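Local atomic coordinates of aldehyde dehydrogenase family protein (Pseudomonas syringae pv. tomato, PDB entry 6X9L), a protein that probably oxidises long-chain aliphatic aldehydes such as octanal, using NAD+ as the electron acceptor. Residues A[147-159]-A[222-234]. The protein carries 1 engineered substitution. Residues are numbered along the deposited sequence; the frame is centred on the assembly and turned at random.
Sequences EPIGVCALITPWN and MAAHPDIDMISIT. With NAD (nicotinamide-adenine-dinucleotide), chain D.
In the NAD-binding domain of this aldehyde dehydrogenase, strands 151-155 and 230-234 run parallel, side by side in a mixed sheet, illustrating how a Rossmann-like sheet carries its cofactor at the C-terminal ends of its strands. Four good backbone bonds join them, from A153 N to M230 O, S232 N to A153 O, I155 N to S232 O and T234 N to I155 O. At the entry to the pair, D229 N reaches V151 O over 2.9 Å, while the carboxylate of D229 turns back: its OD2 takes V151 N at 2.8 Å through the anti lone pair and also forms a salt bridge with R64. On the face bearing A153 and I155, the methyl of A153 meets I231 CG1 at 3.6 Å, and the bent tail of M222 brings CE to 3.7 Å from A153 CB, packing helix 215-224 against the sheet. Further along, I155 CD1 touches I231 CD1 at 3.9 Å and lies near the adenine. A chi1 of -57° sets I155 CG1 beside the backbone N and leaves CG2 anti to it, 3.2 Å from NAD O3B, the hydroxyl that donates to T156 O. Past its own strand, the P157 ring packs obliquely on T234, the last residue of the other, whose CG2 lies 3.4 Å from NAD C4N while its hydroxyl bonds K168. Cofactor contacts at and just past the C-terminal strand ends are characteristic of the Rossmann-like NAD site of aldehyde dehydrogenases.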
loop_
_atom_site.group_PDB
_atom_site.type_symbol
_atom_site.label_atom_id
_atom_site.label_comp_id
_atom_site.label_asym_id
_atom_site.label_seq_id
_atom_site.Cartn_x
_atom_site.Cartn_y
_atom_site.Cartn_z
ATOM N N GLU A 147 9.357 -12.549 2.457
ATOM C CA GLU A 147 9.103 -13.516 1.403
ATOM C C GLU A 147 8.536 -12.816 0.181
ATOM O O GLU A 147 7.873 -11.781 0.306
ATOM C CB GLU A 147 8.111 -14.595 1.853
ATOM C CG GLU A 147 8.519 -15.332 3.088
ATOM C CD GLU A 147 7.444 -16.286 3.585
ATOM O OE1 GLU A 147 7.728 -17.014 4.573
ATOM O OE2 GLU A 147 6.333 -16.306 2.995
ATOM N N PRO A 148 8.780 -13.358 -1.013
ATOM C CA PRO A 148 8.159 -12.796 -2.216
ATOM C C PRO A 148 6.650 -12.864 -2.107
ATOM O O PRO A 148 6.096 -13.831 -1.593
ATOM C CB PRO A 148 8.688 -13.693 -3.343
ATOM C CG PRO A 148 9.126 -14.918 -2.666
ATOM C CD PRO A 148 9.649 -14.482 -1.341
ATOM N N ILE A 149 5.983 -11.826 -2.597
ATOM C CA ILE A 149 4.531 -11.814 -2.476
ATOM C C ILE A 149 3.871 -12.723 -3.512
ATOM O O ILE A 149 2.734 -13.163 -3.303
ATOM C CB ILE A 149 4.013 -10.367 -2.555
ATOM C CG1 ILE A 149 2.519 -10.306 -2.248
ATOM C CG2 ILE A 149 4.349 -9.739 -3.918
ATOM C CD1 ILE A 149 2.048 -8.912 -1.914
ATOM N N GLY A 150 4.556 -13.033 -4.615
ATOM C CA GLY A 150 4.066 -14.020 -5.553
ATOM C C GLY A 150 4.084 -13.624 -7.018
ATOM O O GLY A 150 5.118 -13.210 -7.556
ATOM N N VAL A 151 2.939 -13.787 -7.683
ATOM C CA VAL A 151 2.795 -13.389 -9.082
ATOM C C VAL A 151 2.431 -11.906 -9.134
ATOM O O VAL A 151 1.516 -11.455 -8.432
ATOM C CB VAL A 151 1.732 -14.256 -9.786
ATOM C CG1 VAL A 151 1.475 -13.740 -11.184
ATOM C CG2 VAL A 151 2.152 -15.721 -9.813
ATOM N N CYS A 152 3.139 -11.143 -9.977
ATOM C CA CYS A 152 3.042 -9.685 -10.028
ATOM C C CYS A 152 2.698 -9.208 -11.437
ATOM O O CYS A 152 3.316 -9.650 -12.413
ATOM C CB CYS A 152 4.371 -9.025 -9.589
ATOM S SG CYS A 152 4.941 -9.463 -7.944
ATOM N N ALA A 153 1.746 -8.280 -11.538
ATOM C CA ALA A 153 1.414 -7.618 -12.795
ATOM C C ALA A 153 2.147 -6.285 -12.885
ATOM O O ALA A 153 2.039 -5.452 -11.980
ATOM C CB ALA A 153 -0.093 -7.382 -12.921
ATOM N N LEU A 154 2.882 -6.080 -13.974
ATOM C CA LEU A 154 3.624 -4.845 -14.190
ATOM C C LEU A 154 3.120 -4.155 -15.448
ATOM O O LEU A 154 3.078 -4.763 -16.527
ATOM C CB LEU A 154 5.119 -5.121 -14.311
ATOM C CG LEU A 154 5.631 -6.162 -13.316
ATOM C CD1 LEU A 154 7.111 -6.506 -13.623
ATOM C CD2 LEU A 154 5.422 -5.709 -11.858
ATOM N N ILE A 155 2.754 -2.884 -15.310
ATOM C CA ILE A 155 2.278 -2.067 -16.417
ATOM C C ILE A 155 3.149 -0.809 -16.480
ATOM O O ILE A 155 3.340 -0.124 -15.463
ATOM C CB ILE A 155 0.788 -1.714 -16.249
ATOM C CG1 ILE A 155 -0.047 -2.988 -16.120
ATOM C CG2 ILE A 155 0.292 -0.896 -17.401
ATOM C CD1 ILE A 155 -1.491 -2.703 -15.799
ATOM N N THR A 156 3.673 -0.507 -17.664
ATOM C CA THR A 156 4.653 0.553 -17.821
ATOM C C THR A 156 4.291 1.525 -18.939
ATOM O O THR A 156 3.547 1.186 -19.871
ATOM C CB THR A 156 6.047 -0.046 -18.071
ATOM O OG1 THR A 156 5.966 -1.045 -19.088
ATOM C CG2 THR A 156 6.591 -0.665 -16.782
ATOM N N PRO A 157 4.816 2.776 -18.863
ATOM C CA PRO A 157 4.493 3.804 -19.863
ATOM C C PRO A 157 5.524 3.842 -20.981
ATOM O O PRO A 157 6.428 3.004 -21.025
ATOM C CB PRO A 157 4.531 5.082 -19.029
ATOM C CG PRO A 157 5.735 4.797 -18.107
ATOM C CD PRO A 157 5.720 3.304 -17.824
ATOM N N TRP A 158 5.439 4.838 -21.868
ATOM C CA TRP A 158 6.292 4.858 -23.055
ATOM C C TRP A 158 7.446 5.857 -22.998
ATOM O O TRP A 158 8.283 5.855 -23.911
ATOM C CB TRP A 158 5.444 5.161 -24.290
ATOM C CG TRP A 158 4.537 6.345 -24.084
ATOM C CD1 TRP A 158 3.176 6.314 -23.913
ATOM C CD2 TRP A 158 4.913 7.728 -24.042
ATOM N NE1 TRP A 158 2.699 7.580 -23.764
ATOM C CE2 TRP A 158 3.742 8.470 -23.843
ATOM C CE3 TRP A 158 6.127 8.407 -24.161
ATOM C CZ2 TRP A 158 3.752 9.873 -23.750
ATOM C CZ3 TRP A 158 6.128 9.794 -24.061
ATOM C CH2 TRP A 158 4.962 10.507 -23.862
ATOM N N ASN A 159 7.521 6.701 -21.960
ATOM C CA ASN A 159 8.417 7.860 -21.989
ATOM C C ASN A 159 9.848 7.492 -21.599
ATOM O O ASN A 159 10.814 8.072 -22.118
ATOM C CB ASN A 159 7.894 8.954 -21.062
ATOM C CG ASN A 159 7.936 8.537 -19.615
ATOM O OD1 ASN A 159 7.564 7.405 -19.276
ATOM N ND2 ASN A 159 8.428 9.422 -18.759
ATOM N N MET A 222 -5.339 -8.003 -16.014
ATOM C CA MET A 222 -4.349 -8.199 -14.957
ATOM C C MET A 222 -4.864 -7.670 -13.622
ATOM O O MET A 222 -4.801 -8.365 -12.596
ATOM C CB MET A 222 -3.028 -7.516 -15.331
ATOM C CG MET A 222 -2.176 -8.287 -16.337
ATOM S SD MET A 222 -1.166 -7.192 -17.362
ATOM C CE MET A 222 0.427 -7.174 -16.565
ATOM N N ALA A 223 -5.402 -6.441 -13.625
ATOM C CA ALA A 223 -5.857 -5.822 -12.383
ATOM C C ALA A 223 -6.914 -6.670 -11.692
ATOM O O ALA A 223 -6.993 -6.682 -10.455
ATOM C CB ALA A 223 -6.392 -4.413 -12.658
ATOM N N ALA A 224 -7.711 -7.402 -12.469
ATOM C CA ALA A 224 -8.811 -8.190 -11.940
ATOM C C ALA A 224 -8.492 -9.668 -11.769
ATOM O O ALA A 224 -9.358 -10.421 -11.318
ATOM C CB ALA A 224 -10.039 -8.057 -12.844
ATOM N N HIS A 225 -7.297 -10.109 -12.104
ATOM C CA HIS A 225 -7.071 -11.543 -12.164
ATOM C C HIS A 225 -7.057 -12.142 -10.761
ATOM O O HIS A 225 -6.380 -11.621 -9.867
ATOM C CB HIS A 225 -5.775 -11.859 -12.892
ATOM C CG HIS A 225 -5.694 -13.275 -13.367
ATOM N ND1 HIS A 225 -5.563 -14.338 -12.502
ATOM C CD2 HIS A 225 -5.731 -13.806 -14.615
ATOM C CE1 HIS A 225 -5.531 -15.466 -13.192
ATOM N NE2 HIS A 225 -5.626 -15.171 -14.477
ATOM N N PRO A 226 -7.775 -13.240 -10.532
ATOM C CA PRO A 226 -7.815 -13.843 -9.189
ATOM C C PRO A 226 -6.508 -14.487 -8.750
ATOM O O PRO A 226 -6.386 -14.868 -7.577
ATOM C CB PRO A 226 -8.919 -14.906 -9.313
ATOM C CG PRO A 226 -9.359 -14.902 -10.754
ATOM C CD PRO A 226 -8.441 -14.070 -11.548
ATOM N N ASP A 227 -5.541 -14.648 -9.643
ATOM C CA ASP A 227 -4.324 -15.361 -9.299
ATOM C C ASP A 227 -3.114 -14.448 -9.274
ATOM O O ASP A 227 -1.984 -14.934 -9.171
ATOM C CB ASP A 227 -4.095 -16.521 -10.267
ATOM C CG ASP A 227 -3.287 -17.639 -9.646
ATOM O OD1 ASP A 227 -3.146 -17.647 -8.410
ATOM O OD2 ASP A 227 -2.783 -18.513 -10.386
ATOM N N ILE A 228 -3.323 -13.140 -9.357
ATOM C CA ILE A 228 -2.242 -12.164 -9.294
ATOM C C ILE A 228 -2.234 -11.550 -7.901
ATOM O O ILE A 228 -3.256 -11.054 -7.420
ATOM C CB ILE A 228 -2.397 -11.102 -10.394
ATOM C CG1 ILE A 228 -2.119 -11.782 -11.734
ATOM C CG2 ILE A 228 -1.494 -9.891 -10.126
ATOM C CD1 ILE A 228 -2.105 -10.878 -12.932
ATOM N N ASP A 229 -1.093 -11.616 -7.239
ATOM C CA ASP A 229 -1.010 -11.208 -5.848
ATOM C C ASP A 229 -0.717 -9.737 -5.692
ATOM O O ASP A 229 -0.971 -9.180 -4.622
ATOM C CB ASP A 229 0.078 -12.017 -5.148
ATOM C CG ASP A 229 -0.112 -13.496 -5.337
ATOM O OD1 ASP A 229 -1.188 -13.981 -4.929
ATOM O OD2 ASP A 229 0.784 -14.159 -5.919
ATOM N N MET A 230 -0.188 -9.107 -6.733
ATOM C CA MET A 230 0.216 -7.721 -6.665
ATOM C C MET A 230 0.232 -7.166 -8.076
ATOM O O MET A 230 0.479 -7.902 -9.031
ATOM C CB MET A 230 1.591 -7.555 -6.026
ATOM C CG MET A 230 2.267 -6.271 -6.451
ATOM S SD MET A 230 3.865 -6.041 -5.703
ATOM C CE MET A 230 4.381 -4.597 -6.624
ATOM N N ILE A 231 -0.051 -5.867 -8.192
ATOM C CA ILE A 231 0.027 -5.142 -9.452
ATOM C C ILE A 231 0.736 -3.809 -9.202
ATOM O O ILE A 231 0.479 -3.124 -8.205
ATOM C CB ILE A 231 -1.363 -4.917 -10.108
ATOM C CG1 ILE A 231 -1.194 -4.278 -11.493
ATOM C CG2 ILE A 231 -2.257 -4.017 -9.252
ATOM C CD1 ILE A 231 -2.354 -4.531 -12.442
ATOM N N SER A 232 1.658 -3.472 -10.098
ATOM C CA SER A 232 2.413 -2.232 -10.045
ATOM C C SER A 232 2.246 -1.520 -11.381
ATOM O O SER A 232 2.468 -2.117 -12.443
ATOM C CB SER A 232 3.901 -2.488 -9.754
ATOM O OG SER A 232 4.609 -1.263 -9.675
ATOM N N ILE A 233 1.839 -0.259 -11.333
ATOM C CA ILE A 233 1.586 0.506 -12.542
ATOM C C ILE A 233 2.286 1.851 -12.442
ATOM O O ILE A 233 2.173 2.551 -11.426
ATOM C CB ILE A 233 0.084 0.724 -12.814
ATOM C CG1 ILE A 233 -0.066 1.606 -14.059
ATOM C CG2 ILE A 233 -0.618 1.333 -11.586
ATOM C CD1 ILE A 233 -1.434 1.585 -14.707
ATOM N N THR A 234 3.006 2.196 -13.509
ATOM C CA THR A 234 3.539 3.522 -13.774
ATOM C C THR A 234 2.794 4.096 -14.978
ATOM O O THR A 234 2.939 3.593 -16.099
ATOM C CB THR A 234 5.033 3.429 -14.036
ATOM O OG1 THR A 234 5.671 2.952 -12.840
ATOM C CG2 THR A 234 5.594 4.778 -14.458
HETATM P PA NAD D . -1.187 5.933 -19.251
HETATM O O1A NAD D . -1.708 6.134 -17.872
HETATM O O2A NAD D . -2.112 6.400 -20.307
HETATM O O5B NAD D . -0.780 4.387 -19.503
HETATM C C5B NAD D . 0.158 3.729 -18.671
HETATM C C4B NAD D . 0.036 2.208 -18.837
HETATM O O4B NAD D . -1.255 1.805 -18.428
HETATM C C3B NAD D . 0.161 1.745 -20.282
HETATM O O3B NAD D . 0.833 0.492 -20.285
HETATM C C2B NAD D . -1.276 1.557 -20.739
HETATM O O2B NAD D . -1.417 0.569 -21.738
HETATM C C1B NAD D . -1.896 1.067 -19.462
HETATM N N9A NAD D . -3.315 1.372 -19.330
HETATM C C8A NAD D . -4.033 2.414 -19.877
HETATM N N7A NAD D . -5.302 2.312 -19.412
HETATM C C5A NAD D . -5.387 1.237 -18.593
HETATM C C6A NAD D . -6.428 0.685 -17.863
HETATM N N6A NAD D . -7.592 1.327 -17.771
HETATM N N1A NAD D . -6.183 -0.432 -17.091
HETATM C C2A NAD D . -4.930 -0.997 -17.043
HETATM N N3A NAD D . -3.895 -0.447 -17.769
HETATM C C4A NAD D . -4.137 0.646 -18.529
HETATM O O3 NAD D . 0.286 6.584 -19.313
HETATM P PN NAD D . 0.799 7.841 -20.175
HETATM O O1N NAD D . 0.072 9.061 -19.750
HETATM O O2N NAD D . 0.840 7.478 -21.602
HETATM O O5D NAD D . 2.291 7.804 -19.510
HETATM C C5D NAD D . 2.857 8.994 -19.018
HETATM C C4D NAD D . 2.409 9.187 -17.567
HETATM O O4D NAD D . 3.133 8.311 -16.721
HETATM C C3D NAD D . 2.710 10.597 -17.095
HETATM O O3D NAD D . 1.702 11.002 -16.203
HETATM C C2D NAD D . 3.975 10.403 -16.300
HETATM O O2D NAD D . 4.168 11.414 -15.334
HETATM C C1D NAD D . 3.724 9.039 -15.665
HETATM N N1N NAD D . 5.013 8.518 -15.193
HETATM C C2N NAD D . 5.231 8.383 -13.850
HETATM C C3N NAD D . 6.463 7.942 -13.385
HETATM C C7N NAD D . 6.757 7.796 -11.924
HETATM O O7N NAD D . 7.902 7.056 -11.583
HETATM N N7N NAD D . 5.983 8.354 -10.990
HETATM C C4N NAD D . 7.476 7.643 -14.289
HETATM C C5N NAD D . 7.244 7.793 -15.649
HETATM C C6N NAD D . 6.007 8.245 -16.093
#